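Local coordinates for protein biliverdin reductase (Synechocystis sp., PDB 5B3T) that reduces biliverdin, an open-chain tetrapyrrole of heme breakdown, probably with NAD(P)H as the hydride donor, and belongs to the Gfo/Idh/MocA family, at residues 187-193 against 310-314; 69-73 against 93-99; 181-186 against 220-226. All blocks are in the same frame, centred on the assembly; numbering follows the deposited sequence.

Interaction 1. Residues 187-193 against 310-314; sequences SRISRFT and ASLYA
R191 reaches across to the start of helix 309-325 and lays its guanidinium beside A310 and S311. Its CG stands anti to the carbonyl carbon (chi1 -66°) and the chain then runs extended to NE. This carries the charged end back alongside S187, one turn earlier, with its edge toward OG. NE and NH2 both point at S187 OG, at 2.8 Å from NE, with the oxygen in the guanidinium plane. The side-on grip on one atom fixes the rotation of the flat group. NH2 also makes a weak hydrogen bond to S311 OG, 3.3 Å away and near the plane of the group. The A310 backbone lies over one face, and the A310 methyl meets NH1. Y105, an NADP(+)-binding residue, makes a cation-pi contact with the same arginine, and S187 OG has a further bond to H132 ND1.

A314 has much of its surface covered here. Its CB packs against the end of helix 183-189, 3.7 Å from S187 CA, and against S190 OG just beyond it, at 3.2 Å. The small methyl lets the two helices of the C-terminal alpha/beta domain come close, with S187 and A314 CA atoms 4.7 Å apart. S190 OG donates a hydrogen bond to S187 O at 3.1 Å, from above the carbonyl plane.

Y313 has its CG anti to the backbone N (chi1 -175°), which sends the ring out past S190 and T193. S190 O comes to the ring edge at CD2. T193 OG1 approaches the same carbon obliquely at 3.6 Å. The phenol OH bonds to V199 N, at the start of strand 199-210. Water 1 donates to both S190 O and A310 O, linking S190 to the first turn of helix 309-325.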
ATOM      1  N   SER A 187      -7.486   1.189   1.677  1.00 14.25           N
ATOM      2  CA  SER A 187      -6.438   1.519   2.636  1.00 14.52           C
ATOM      3  C   SER A 187      -6.249   3.027   2.733  1.00 14.41           C
ATOM      4  O   SER A 187      -6.091   3.570   3.831  1.00 14.50           O
ATOM      5  CB  SER A 187      -5.130   0.836   2.242  1.00 14.27           C
ATOM      6  OG  SER A 187      -4.059   1.267   3.067  1.00 14.44           O
ATOM      7  N   ARG A 188      -6.280   3.718   1.593  1.00 13.59           N
ATOM      8  CA  ARG A 188      -6.123   5.169   1.593  1.00 14.92           C
ATOM      9  C   ARG A 188      -7.255   5.847   2.354  1.00 15.54           C
ATOM     10  O   ARG A 188      -7.020   6.744   3.173  1.00 16.28           O
ATOM     11  CB  ARG A 188      -6.056   5.689   0.156  1.00 14.75           C
ATOM     12  CG  ARG A 188      -4.792   5.298  -0.596  1.00 14.41           C
ATOM     13  CD  ARG A 188      -3.736   6.397  -0.519  1.00 14.08           C
ATOM     14  NE  ARG A 188      -3.372   6.727   0.857  1.00 13.04           N
ATOM     15  CZ  ARG A 188      -2.262   6.305   1.454  1.00 13.97           C
ATOM     16  NH1 ARG A 188      -1.398   5.550   0.788  1.00 13.05           N
ATOM     17  NH2 ARG A 188      -2.007   6.647   2.710  1.00 14.42           N
ATOM     18  N   ILE A 189      -8.496   5.425   2.102  1.00 13.98           N
ATOM     19  CA  ILE A 189      -9.643   6.111   2.682  1.00 14.90           C
ATOM     20  C   ILE A 189      -9.807   5.807   4.168  1.00 16.72           C
ATOM     21  O   ILE A 189     -10.544   6.516   4.863  1.00 15.10           O
ATOM     22  CB  ILE A 189     -10.923   5.741   1.905  1.00 14.95           C
ATOM     23  CG1 ILE A 189     -11.988   6.827   2.069  1.00 15.95           C
ATOM     24  CG2 ILE A 189     -11.471   4.396   2.372  1.00 13.61           C
ATOM     25  CD1 ILE A 189     -11.578   8.177   1.516  1.00 15.41           C
ATOM     26  N   SER A 190      -9.127   4.784   4.683  1.00 15.44           N
ATOM     27  CA  SER A 190      -9.349   4.306   6.041  1.00 16.92           C
ATOM     28  C   SER A 190      -8.347   4.849   7.049  1.00 15.89           C
ATOM     29  O   SER A 190      -8.454   4.529   8.237  1.00 16.41           O
ATOM     30  CB  SER A 190      -9.307   2.776   6.074  1.00 16.02           C
ATOM     31  OG  SER A 190      -7.974   2.309   5.963  1.00 15.91           O
ATOM     32  N   ARG A 191      -7.379   5.655   6.616  1.00 16.80           N
ATOM     33  CA  ARG A 191      -6.297   6.099   7.487  1.00 17.60           C
ATOM     34  C   ARG A 191      -6.522   7.508   8.023  1.00 19.38           C
ATOM     35  O   ARG A 191      -5.560   8.209   8.357  1.00 20.62           O
ATOM     36  CB  ARG A 191      -4.963   5.989   6.755  1.00 17.06           C
ATOM     37  CG  ARG A 191      -4.606   4.544   6.453  1.00 16.21           C
ATOM     38  CD  ARG A 191      -3.448   4.406   5.486  1.00 16.92           C
ATOM     39  NE  ARG A 191      -3.218   3.003   5.147  1.00 15.61           N
ATOM     40  CZ  ARG A 191      -2.366   2.209   5.788  1.00 15.98           C
ATOM     41  NH1 ARG A 191      -1.657   2.680   6.805  1.00 17.20           N
ATOM     42  NH2 ARG A 191      -2.223   0.946   5.412  1.00 14.77           N
ATOM     43  N   PHE A 192      -7.783   7.927   8.127  1.00 18.55           N
ATOM     44  CA  PHE A 192      -8.161   9.153   8.822  1.00 21.16           C
ATOM     45  C   PHE A 192      -9.137   8.870   9.965  1.00 20.87           C
ATOM     46  O   PHE A 192      -9.906   9.760  10.353  1.00 20.00           O
ATOM     47  CB  PHE A 192      -8.764  10.162   7.837  1.00 19.65           C
ATOM     48  CG  PHE A 192      -7.933  10.385   6.595  1.00 20.37           C
ATOM     49  CD1 PHE A 192      -6.839  11.238   6.608  1.00 19.95           C
ATOM     50  CD2 PHE A 192      -8.254   9.734   5.413  1.00 18.53           C
ATOM     51  CE1 PHE A 192      -6.085  11.437   5.460  1.00 19.41           C
ATOM     52  CE2 PHE A 192      -7.501   9.928   4.268  1.00 19.14           C
ATOM     53  CZ  PHE A 192      -6.418  10.780   4.293  1.00 18.50           C
ATOM     54  N   THR A 193      -9.104   7.650  10.493  1.00 19.07           N
ATOM     55  CA  THR A 193      -9.988   7.266  11.586  1.00 21.34           C
ATOM     56  C   THR A 193      -9.903   8.263  12.737  1.00 23.51           C
ATOM     57  O   THR A 193     -10.873   8.467  13.466  1.00 22.52           O
ATOM     58  CB  THR A 193      -9.653   5.858  12.114  1.00 21.30           C
ATOM     59  OG1 THR A 193      -9.695   4.917  11.033  1.00 19.81           O
ATOM     60  CG2 THR A 193     -10.649   5.439  13.184  1.00 20.98           C
ATOM     61  N   ALA A 310      -3.164   0.614  12.054  1.00 19.39           N
ATOM     62  CA  ALA A 310      -3.703   1.315  10.892  1.00 19.74           C
ATOM     63  C   ALA A 310      -3.852   0.379   9.699  1.00 17.67           C
ATOM     64  O   ALA A 310      -4.853   0.441   8.975  1.00 18.00           O
ATOM     65  CB  ALA A 310      -2.814   2.504  10.535  1.00 19.74           C
ATOM     66  N   SER A 311      -2.866  -0.494   9.476  1.00 17.29           N
ATOM     67  CA  SER A 311      -2.968  -1.453   8.382  1.00 16.80           C
ATOM     68  C   SER A 311      -3.967  -2.558   8.697  1.00 17.54           C
ATOM     69  O   SER A 311      -4.600  -3.098   7.781  1.00 14.78           O
ATOM     70  CB  SER A 311      -1.597  -2.050   8.074  1.00 17.54           C
ATOM     71  OG  SER A 311      -0.707  -1.052   7.608  1.00 17.76           O
ATOM     72  N   LEU A 312      -4.119  -2.912   9.977  1.00 16.78           N
ATOM     73  CA  LEU A 312      -5.122  -3.902  10.350  1.00 16.65           C
ATOM     74  C   LEU A 312      -6.529  -3.383  10.096  1.00 15.76           C
ATOM     75  O   LEU A 312      -7.404  -4.139   9.656  1.00 15.22           O
ATOM     76  CB  LEU A 312      -4.963  -4.304  11.816  1.00 17.21           C
ATOM     77  CG  LEU A 312      -3.869  -5.317  12.153  1.00 19.48           C
ATOM     78  CD1 LEU A 312      -3.769  -5.493  13.660  1.00 19.75           C
ATOM     79  CD2 LEU A 312      -4.146  -6.649  11.470  1.00 19.02           C
ATOM     80  N   TYR A 313      -6.773  -2.097  10.364  1.00 15.48           N
ATOM     81  CA  TYR A 313      -8.109  -1.561  10.127  1.00 17.73           C
ATOM     82  C   TYR A 313      -8.398  -1.446   8.637  1.00 14.87           C
ATOM     83  O   TYR A 313      -9.516  -1.735   8.195  1.00 14.52           O
ATOM     84  CB  TYR A 313      -8.292  -0.205  10.802  1.00 17.04           C
ATOM     85  CG  TYR A 313      -9.713   0.279  10.648  1.00 18.09           C
ATOM     86  CD1 TYR A 313     -10.766  -0.473  11.149  1.00 17.33           C
ATOM     87  CD2 TYR A 313     -10.009   1.457   9.974  1.00 17.40           C
ATOM     88  CE1 TYR A 313     -12.070  -0.061  11.005  1.00 17.00           C
ATOM     89  CE2 TYR A 313     -11.320   1.880   9.822  1.00 17.89           C
ATOM     90  CZ  TYR A 313     -12.344   1.113  10.343  1.00 18.66           C
ATOM     91  OH  TYR A 313     -13.651   1.515  10.201  1.00 19.36           O
ATOM     92  N   ALA A 314      -7.409  -1.010   7.852  1.00 14.64           N
ATOM     93  CA  ALA A 314      -7.570  -0.994   6.402  1.00 14.79           C
ATOM     94  C   ALA A 314      -7.909  -2.385   5.883  1.00 16.11           C
ATOM     95  O   ALA A 314      -8.723  -2.536   4.964  1.00 13.86           O
ATOM     96  CB  ALA A 314      -6.299  -0.463   5.739  1.00 15.31           C
TER
HETATM   97  O   HOH W   1      -6.377   2.628   8.948  1.00 19.66           O

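Interaction 2. Residues 69-73 against 93-99; sequences LINDP and AALQAGK
I70 points its side chain at A93 and A94 of helix 87-96, with A97 just past the helix end. CG1 lies between the backbone N and the carbonyl carbon (chi1 61°). From there CD1 extends along the helix surface to A93, 3.7 Å from its CB and 3.6 Å from its carbonyl O. The other branch, CG2, faces the A94 methyl at 4.2 Å. A97 CB sits beside the backbone of I70, 3.5 Å from the carbonyl O, and N71 OD1 is 4.0 Å from the same A97 methyl. V78 of the central strand 77-80 lies against I70, A94 and K99.

This is the periphery of the Rossmann domain, where helices 66-70 and 87-96 both end near strand 77-80. Helix 87-96 closes in a Schellman motif. G98, with positive phi, is its C-prime residue, and K99 N bonds to A94 O while G98 N bonds to L95 O.

The turn points K99 back toward segment 69-73. The lysine bends at chi2 (-54°) and is extended beyond. CE passes I70 O at 3.3 Å. NZ then bonds to D72 O at 2.9 Å, tilted 31° from the carbonyl plane. I75 O accepts a further bond from NZ, so the ammonium meets backbone carbonyls that precede and follow P73 in the chain. Water 2 donates to N71 O and accepts a weak bond from NZ at 3.3 Å.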
ATOM      1  N   LEU A  69      15.423 -16.797  -0.445  1.00 17.89           N
ATOM      2  CA  LEU A  69      15.839 -15.513   0.110  1.00 19.58           C
ATOM      3  C   LEU A  69      15.523 -15.425   1.598  1.00 19.23           C
ATOM      4  O   LEU A  69      16.386 -15.072   2.407  1.00 19.56           O
ATOM      5  CB  LEU A  69      15.168 -14.366  -0.650  1.00 18.69           C
ATOM      6  CG  LEU A  69      15.525 -12.932  -0.239  1.00 19.48           C
ATOM      7  CD1 LEU A  69      15.448 -12.025  -1.446  1.00 19.89           C
ATOM      8  CD2 LEU A  69      14.610 -12.400   0.861  1.00 19.44           C
ATOM      9  N   ILE A  70      14.280 -15.734   1.977  1.00 19.63           N
ATOM     10  CA  ILE A  70      13.866 -15.541   3.361  1.00 20.32           C
ATOM     11  C   ILE A  70      14.521 -16.547   4.300  1.00 21.37           C
ATOM     12  O   ILE A  70      14.547 -16.323   5.516  1.00 20.90           O
ATOM     13  CB  ILE A  70      12.329 -15.597   3.478  1.00 19.15           C
ATOM     14  CG1 ILE A  70      11.795 -16.961   3.036  1.00 19.00           C
ATOM     15  CG2 ILE A  70      11.687 -14.476   2.666  1.00 16.88           C
ATOM     16  CD1 ILE A  70      11.287 -17.814   4.181  1.00 22.29           C
ATOM     17  N   ASN A  71      15.058 -17.646   3.775  1.00 20.23           N
ATOM     18  CA  ASN A  71      15.752 -18.633   4.593  1.00 22.50           C
ATOM     19  C   ASN A  71      17.265 -18.438   4.607  1.00 23.13           C
ATOM     20  O   ASN A  71      17.970 -19.230   5.242  1.00 24.51           O
ATOM     21  CB  ASN A  71      15.420 -20.051   4.114  1.00 20.01           C
ATOM     22  CG  ASN A  71      14.031 -20.499   4.531  1.00 21.63           C
ATOM     23  OD1 ASN A  71      13.810 -20.885   5.679  1.00 24.14           O
ATOM     24  ND2 ASN A  71      13.088 -20.459   3.598  1.00 22.25           N
ATOM     25  N   ASP A  72      17.774 -17.415   3.931  1.00 22.26           N
ATOM     26  CA  ASP A  72      19.209 -17.135   3.917  1.00 25.09           C
ATOM     27  C   ASP A  72      19.665 -16.730   5.314  1.00 25.48           C
ATOM     28  O   ASP A  72      19.132 -15.762   5.874  1.00 22.48           O
ATOM     29  CB  ASP A  72      19.512 -16.026   2.905  1.00 24.23           C
ATOM     30  CG  ASP A  72      21.006 -15.783   2.707  1.00 25.87           C
ATOM     31  OD1 ASP A  72      21.824 -16.193   3.556  1.00 28.21           O
ATOM     32  OD2 ASP A  72      21.364 -15.167   1.681  1.00 28.50           O
ATOM     33  N   PRO A  73      20.633 -17.430   5.916  1.00 27.14           N
ATOM     34  CA  PRO A  73      21.109 -17.036   7.252  1.00 28.00           C
ATOM     35  C   PRO A  73      21.899 -15.737   7.272  1.00 28.59           C
ATOM     36  O   PRO A  73      22.129 -15.200   8.363  1.00 30.28           O
ATOM     37  CB  PRO A  73      21.985 -18.223   7.678  1.00 29.65           C
ATOM     38  CG  PRO A  73      22.370 -18.893   6.407  1.00 29.12           C
ATOM     39  CD  PRO A  73      21.218 -18.706   5.471  1.00 26.95           C
ATOM     40  N   ALA A  93       6.263 -16.781   6.306  1.00 16.67           N
ATOM     41  CA  ALA A  93       7.465 -17.589   6.130  1.00 18.11           C
ATOM     42  C   ALA A  93       8.695 -16.866   6.660  1.00 18.83           C
ATOM     43  O   ALA A  93       9.553 -17.477   7.309  1.00 17.62           O
ATOM     44  CB  ALA A  93       7.646 -17.949   4.655  1.00 19.30           C
ATOM     45  N   ALA A  94       8.796 -15.559   6.400  1.00 18.39           N
ATOM     46  CA  ALA A  94       9.944 -14.792   6.872  1.00 18.14           C
ATOM     47  C   ALA A  94       9.978 -14.720   8.393  1.00 18.19           C
ATOM     48  O   ALA A  94      11.049 -14.835   9.001  1.00 18.24           O
ATOM     49  CB  ALA A  94       9.920 -13.388   6.269  1.00 17.17           C
ATOM     50  N   LEU A  95       8.818 -14.521   9.027  1.00 16.83           N
ATOM     51  CA  LEU A  95       8.773 -14.493  10.486  1.00 19.79           C
ATOM     52  C   LEU A  95       9.135 -15.850  11.073  1.00 20.13           C
ATOM     53  O   LEU A  95       9.853 -15.931  12.076  1.00 19.53           O
ATOM     54  CB  LEU A  95       7.389 -14.058  10.964  1.00 18.72           C
ATOM     55  CG  LEU A  95       7.013 -12.592  10.748  1.00 18.37           C
ATOM     56  CD1 LEU A  95       5.544 -12.356  11.075  1.00 16.45           C
ATOM     57  CD2 LEU A  95       7.907 -11.691  11.585  1.00 17.37           C
ATOM     58  N   GLN A  96       8.649 -16.928  10.457  1.00 21.07           N
ATOM     59  CA  GLN A  96       8.979 -18.264  10.936  1.00 23.59           C
ATOM     60  C   GLN A  96      10.472 -18.549  10.826  1.00 23.73           C
ATOM     61  O   GLN A  96      11.022 -19.299  11.641  1.00 25.02           O
ATOM     62  CB  GLN A  96       8.170 -19.301  10.162  1.00 24.61           C
ATOM     63  CG  GLN A  96       6.682 -19.302  10.495  1.00 27.33           C
ATOM     64  CD  GLN A  96       6.378 -19.931  11.846  1.00 32.36           C
ATOM     65  OE1 GLN A  96       7.285 -20.270  12.609  1.00 33.07           O
ATOM     66  NE2 GLN A  96       5.098 -20.137  12.123  1.00 35.58           N
ATOM     67  N   ALA A  97      11.142 -17.956   9.841  1.00 20.48           N
ATOM     68  CA  ALA A  97      12.586 -18.084   9.694  1.00 22.36           C
ATOM     69  C   ALA A  97      13.358 -17.107  10.574  1.00 22.06           C
ATOM     70  O   ALA A  97      14.583 -17.008  10.438  1.00 22.98           O
ATOM     71  CB  ALA A  97      12.984 -17.892   8.228  1.00 22.00           C
ATOM     72  N   GLY A  98      12.676 -16.385  11.460  1.00 21.23           N
ATOM     73  CA  GLY A  98      13.350 -15.479  12.369  1.00 19.62           C
ATOM     74  C   GLY A  98      13.850 -14.202  11.735  1.00 21.03           C
ATOM     75  O   GLY A  98      14.885 -13.675  12.156  1.00 22.29           O
ATOM     76  N   LYS A  99      13.150 -13.687  10.733  1.00 19.00           N
ATOM     77  CA  LYS A  99      13.522 -12.435  10.090  1.00 18.97           C
ATOM     78  C   LYS A  99      12.597 -11.312  10.538  1.00 17.94           C
ATOM     79  O   LYS A  99      11.424 -11.537  10.849  1.00 17.54           O
ATOM     80  CB  LYS A  99      13.463 -12.552   8.563  1.00 19.78           C
ATOM     81  CG  LYS A  99      14.226 -13.724   7.976  1.00 20.55           C
ATOM     82  CD  LYS A  99      15.666 -13.738   8.446  1.00 21.04           C
ATOM     83  CE  LYS A  99      16.446 -14.830   7.732  1.00 23.12           C
ATOM     84  NZ  LYS A  99      17.772 -15.083   8.361  1.00 23.90           N
TER
HETATM   85  O   HOH W   2      18.121 -18.331   7.957  1.00 25.42           O

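Interaction 3. Residues 181-186 against 220-226; sequences PLVAAL and CLATAYL
L182 drives its branched end onto the methyl of A222, with CG 3.5 Å from A222 CB. Its CG is anti to the carbonyl carbon (chi1 -78°), and chi2 is near 180°, at 164°. These two torsions carry CD1 along the strand, to 3.6 Å from A222 CB and 3.9 Å from A224 CB. CD2 turns toward A222 O instead. L186, one turn on, has nearly the same conformation. Its CD2 reaches both A224 CB and L226 CD1, each at 4.2 Å. At the other end, the P181 ring sets CB against A222 CB and C220 SG, both at 4.3 Å.

The strand offers alternate residues, C220, A222, A224 and L226, on this face. T223 points away, and its OG1 bonds to Q205 OE1 in the adjacent strand 199-210. Cutting L182 back to an alanine would remove CG and both methyls, and is likely to leave a gap above A222, with A224 keeping only its L186 contact from segment 181-186. Y238 of strand 233-241 also touches L182, and V317 and C321 of helix 309-325 touch L186. The arrangement is the apolar helix-on-sheet packing of the C-terminal alpha/beta domain in the Gfo/Idh/MocA family.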
ATOM      1  N   PRO A 181     -10.020  -5.824  -5.951  1.00 15.76           N
ATOM      2  CA  PRO A 181      -9.447  -4.627  -6.590  1.00 15.38           C
ATOM      3  C   PRO A 181      -9.420  -3.387  -5.709  1.00 14.55           C
ATOM      4  O   PRO A 181      -8.600  -2.496  -5.959  1.00 15.44           O
ATOM      5  CB  PRO A 181     -10.355  -4.414  -7.811  1.00 16.62           C
ATOM      6  CG  PRO A 181     -10.956  -5.762  -8.077  1.00 17.30           C
ATOM      7  CD  PRO A 181     -11.137  -6.388  -6.727  1.00 17.41           C
ATOM      8  N   LEU A 182     -10.274  -3.294  -4.693  1.00 15.43           N
ATOM      9  CA  LEU A 182     -10.375  -2.089  -3.882  1.00 14.71           C
ATOM     10  C   LEU A 182      -9.463  -2.099  -2.660  1.00 14.14           C
ATOM     11  O   LEU A 182      -9.564  -1.195  -1.826  1.00 14.42           O
ATOM     12  CB  LEU A 182     -11.824  -1.873  -3.441  1.00 14.41           C
ATOM     13  CG  LEU A 182     -12.769  -1.292  -4.492  1.00 16.29           C
ATOM     14  CD1 LEU A 182     -14.218  -1.502  -4.084  1.00 16.60           C
ATOM     15  CD2 LEU A 182     -12.475   0.187  -4.705  1.00 14.30           C
ATOM     16  N   VAL A 183      -8.566  -3.082  -2.543  1.00 14.89           N
ATOM     17  CA  VAL A 183      -7.749  -3.208  -1.336  1.00 13.75           C
ATOM     18  C   VAL A 183      -6.910  -1.954  -1.116  1.00 13.78           C
ATOM     19  O   VAL A 183      -6.886  -1.385  -0.017  1.00 12.06           O
ATOM     20  CB  VAL A 183      -6.870  -4.469  -1.416  1.00 13.81           C
ATOM     21  CG1 VAL A 183      -5.744  -4.395  -0.393  1.00 13.18           C
ATOM     22  CG2 VAL A 183      -7.716  -5.714  -1.191  1.00 13.43           C
ATOM     23  N   ALA A 184      -6.215  -1.498  -2.160  1.00 12.83           N
ATOM     24  CA  ALA A 184      -5.321  -0.354  -2.003  1.00 14.89           C
ATOM     25  C   ALA A 184      -6.101   0.939  -1.791  1.00 13.82           C
ATOM     26  O   ALA A 184      -5.733   1.759  -0.942  1.00 13.88           O
ATOM     27  CB  ALA A 184      -4.401  -0.234  -3.216  1.00 11.72           C
ATOM     28  N   ALA A 185      -7.180   1.138  -2.552  1.00 13.29           N
ATOM     29  CA  ALA A 185      -7.957   2.364  -2.416  1.00 13.52           C
ATOM     30  C   ALA A 185      -8.605   2.457  -1.040  1.00 14.67           C
ATOM     31  O   ALA A 185      -8.634   3.534  -0.431  1.00 14.27           O
ATOM     32  CB  ALA A 185      -9.015   2.440  -3.517  1.00 13.34           C
ATOM     33  N   LEU A 186      -9.125   1.338  -0.531  1.00 13.48           N
ATOM     34  CA  LEU A 186      -9.756   1.351   0.784  1.00 14.35           C
ATOM     35  C   LEU A 186      -8.741   1.586   1.893  1.00 14.65           C
ATOM     36  O   LEU A 186      -9.095   2.119   2.950  1.00 15.02           O
ATOM     37  CB  LEU A 186     -10.506   0.043   1.020  1.00 13.60           C
ATOM     38  CG  LEU A 186     -11.728  -0.161   0.127  1.00 13.11           C
ATOM     39  CD1 LEU A 186     -12.266  -1.564   0.304  1.00 14.39           C
ATOM     40  CD2 LEU A 186     -12.798   0.881   0.417  1.00 14.75           C
ATOM     41  N   CYS A 220     -11.939  -3.986 -15.019  1.00 16.02           N
ATOM     42  CA  CYS A 220     -12.689  -4.102 -13.782  1.00 16.99           C
ATOM     43  C   CYS A 220     -13.179  -2.723 -13.372  1.00 16.42           C
ATOM     44  O   CYS A 220     -12.522  -1.709 -13.626  1.00 16.10           O
ATOM     45  CB  CYS A 220     -11.854  -4.724 -12.649  1.00 16.92           C
ATOM     46  SG  CYS A 220     -10.521  -3.685 -12.009  1.00 19.22           S
ATOM     47  N   LEU A 221     -14.355  -2.696 -12.754  1.00 16.37           N
ATOM     48  CA  LEU A 221     -14.901  -1.484 -12.155  1.00 15.96           C
ATOM     49  C   LEU A 221     -15.434  -1.854 -10.783  1.00 18.48           C
ATOM     50  O   LEU A 221     -16.385  -2.635 -10.675  1.00 18.19           O
ATOM     51  CB  LEU A 221     -16.007  -0.869 -13.016  1.00 15.97           C
ATOM     52  CG  LEU A 221     -16.731   0.315 -12.368  1.00 17.50           C
ATOM     53  CD1 LEU A 221     -15.752   1.435 -12.035  1.00 15.31           C
ATOM     54  CD2 LEU A 221     -17.852   0.822 -13.262  1.00 17.72           C
ATOM     55  N   ALA A 222     -14.813  -1.314  -9.739  1.00 16.54           N
ATOM     56  CA  ALA A 222     -15.203  -1.600  -8.368  1.00 18.95           C
ATOM     57  C   ALA A 222     -15.558  -0.294  -7.678  1.00 17.94           C
ATOM     58  O   ALA A 222     -14.787   0.670  -7.726  1.00 16.56           O
ATOM     59  CB  ALA A 222     -14.087  -2.324  -7.614  1.00 17.00           C
ATOM     60  N   THR A 223     -16.728  -0.264  -7.045  1.00 17.32           N
ATOM     61  CA  THR A 223     -17.253   0.934  -6.408  1.00 19.55           C
ATOM     62  C   THR A 223     -17.640   0.603  -4.978  1.00 20.63           C
ATOM     63  O   THR A 223     -18.301  -0.409  -4.732  1.00 20.65           O
ATOM     64  CB  THR A 223     -18.468   1.477  -7.168  1.00 20.21           C
ATOM     65  OG1 THR A 223     -19.449   0.441  -7.296  1.00 21.56           O
ATOM     66  CG2 THR A 223     -18.064   1.948  -8.555  1.00 17.67           C
ATOM     67  N   ALA A 224     -17.227   1.450  -4.039  1.00 17.64           N
ATOM     68  CA  ALA A 224     -17.585   1.298  -2.636  1.00 18.51           C
ATOM     69  C   ALA A 224     -18.106   2.627  -2.117  1.00 20.04           C
ATOM     70  O   ALA A 224     -17.457   3.664  -2.293  1.00 17.54           O
ATOM     71  CB  ALA A 224     -16.392   0.826  -1.799  1.00 16.57           C
ATOM     72  N   TYR A 225     -19.276   2.597  -1.487  1.00 18.65           N
ATOM     73  CA  TYR A 225     -19.898   3.784  -0.918  1.00 19.74           C
ATOM     74  C   TYR A 225     -19.971   3.605   0.591  1.00 20.79           C
ATOM     75  O   TYR A 225     -20.646   2.692   1.082  1.00 20.39           O
ATOM     76  CB  TYR A 225     -21.278   4.017  -1.538  1.00 20.92           C
ATOM     77  CG  TYR A 225     -21.210   4.087  -3.048  1.00 21.17           C
ATOM     78  CD1 TYR A 225     -20.623   5.174  -3.686  1.00 20.82           C
ATOM     79  CD2 TYR A 225     -21.703   3.055  -3.836  1.00 23.53           C
ATOM     80  CE1 TYR A 225     -20.544   5.238  -5.066  1.00 21.09           C
ATOM     81  CE2 TYR A 225     -21.630   3.111  -5.218  1.00 23.39           C
ATOM     82  CZ  TYR A 225     -21.049   4.206  -5.827  1.00 22.08           C
ATOM     83  OH  TYR A 225     -20.973   4.268  -7.199  1.00 21.78           O
ATOM     84  N   LEU A 226     -19.262   4.464   1.318  1.00 19.15           N
ATOM     85  CA  LEU A 226     -19.001   4.277   2.737  1.00 20.06           C
ATOM     86  C   LEU A 226     -19.677   5.367   3.553  1.00 21.12           C
ATOM     87  O   LEU A 226     -19.709   6.534   3.149  1.00 20.48           O
ATOM     88  CB  LEU A 226     -17.498   4.297   3.028  1.00 17.57           C
ATOM     89  CG  LEU A 226     -16.578   3.397   2.202  1.00 20.24           C
ATOM     90  CD1 LEU A 226     -15.131   3.628   2.599  1.00 19.39           C
ATOM     91  CD2 LEU A 226     -16.948   1.935   2.372  1.00 22.14           C
TER

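Overall arrangement
Interactions 1 and 3 share helix 183-189. Interaction 3 sets its start on the large sheet, and interaction 1 joins its end to helix 309-325. Their centres are 13 Å apart, and they touch where I189 CG2 meets L226 CD1 at 3.7 Å. Interaction 2 lies in the Rossmann domain, with its centre about 28 Å from that of interaction 1 and about 33 Å from that of interaction 3. Interaction 1 comes closest to the NADP(+) site, which holds no ligand in this chain: the side chains of S187 and Y105 are about 3 Å apart. In interaction 2, the A94 side chain is about 11 Å from that of H87, another NADP(+)-binding residue.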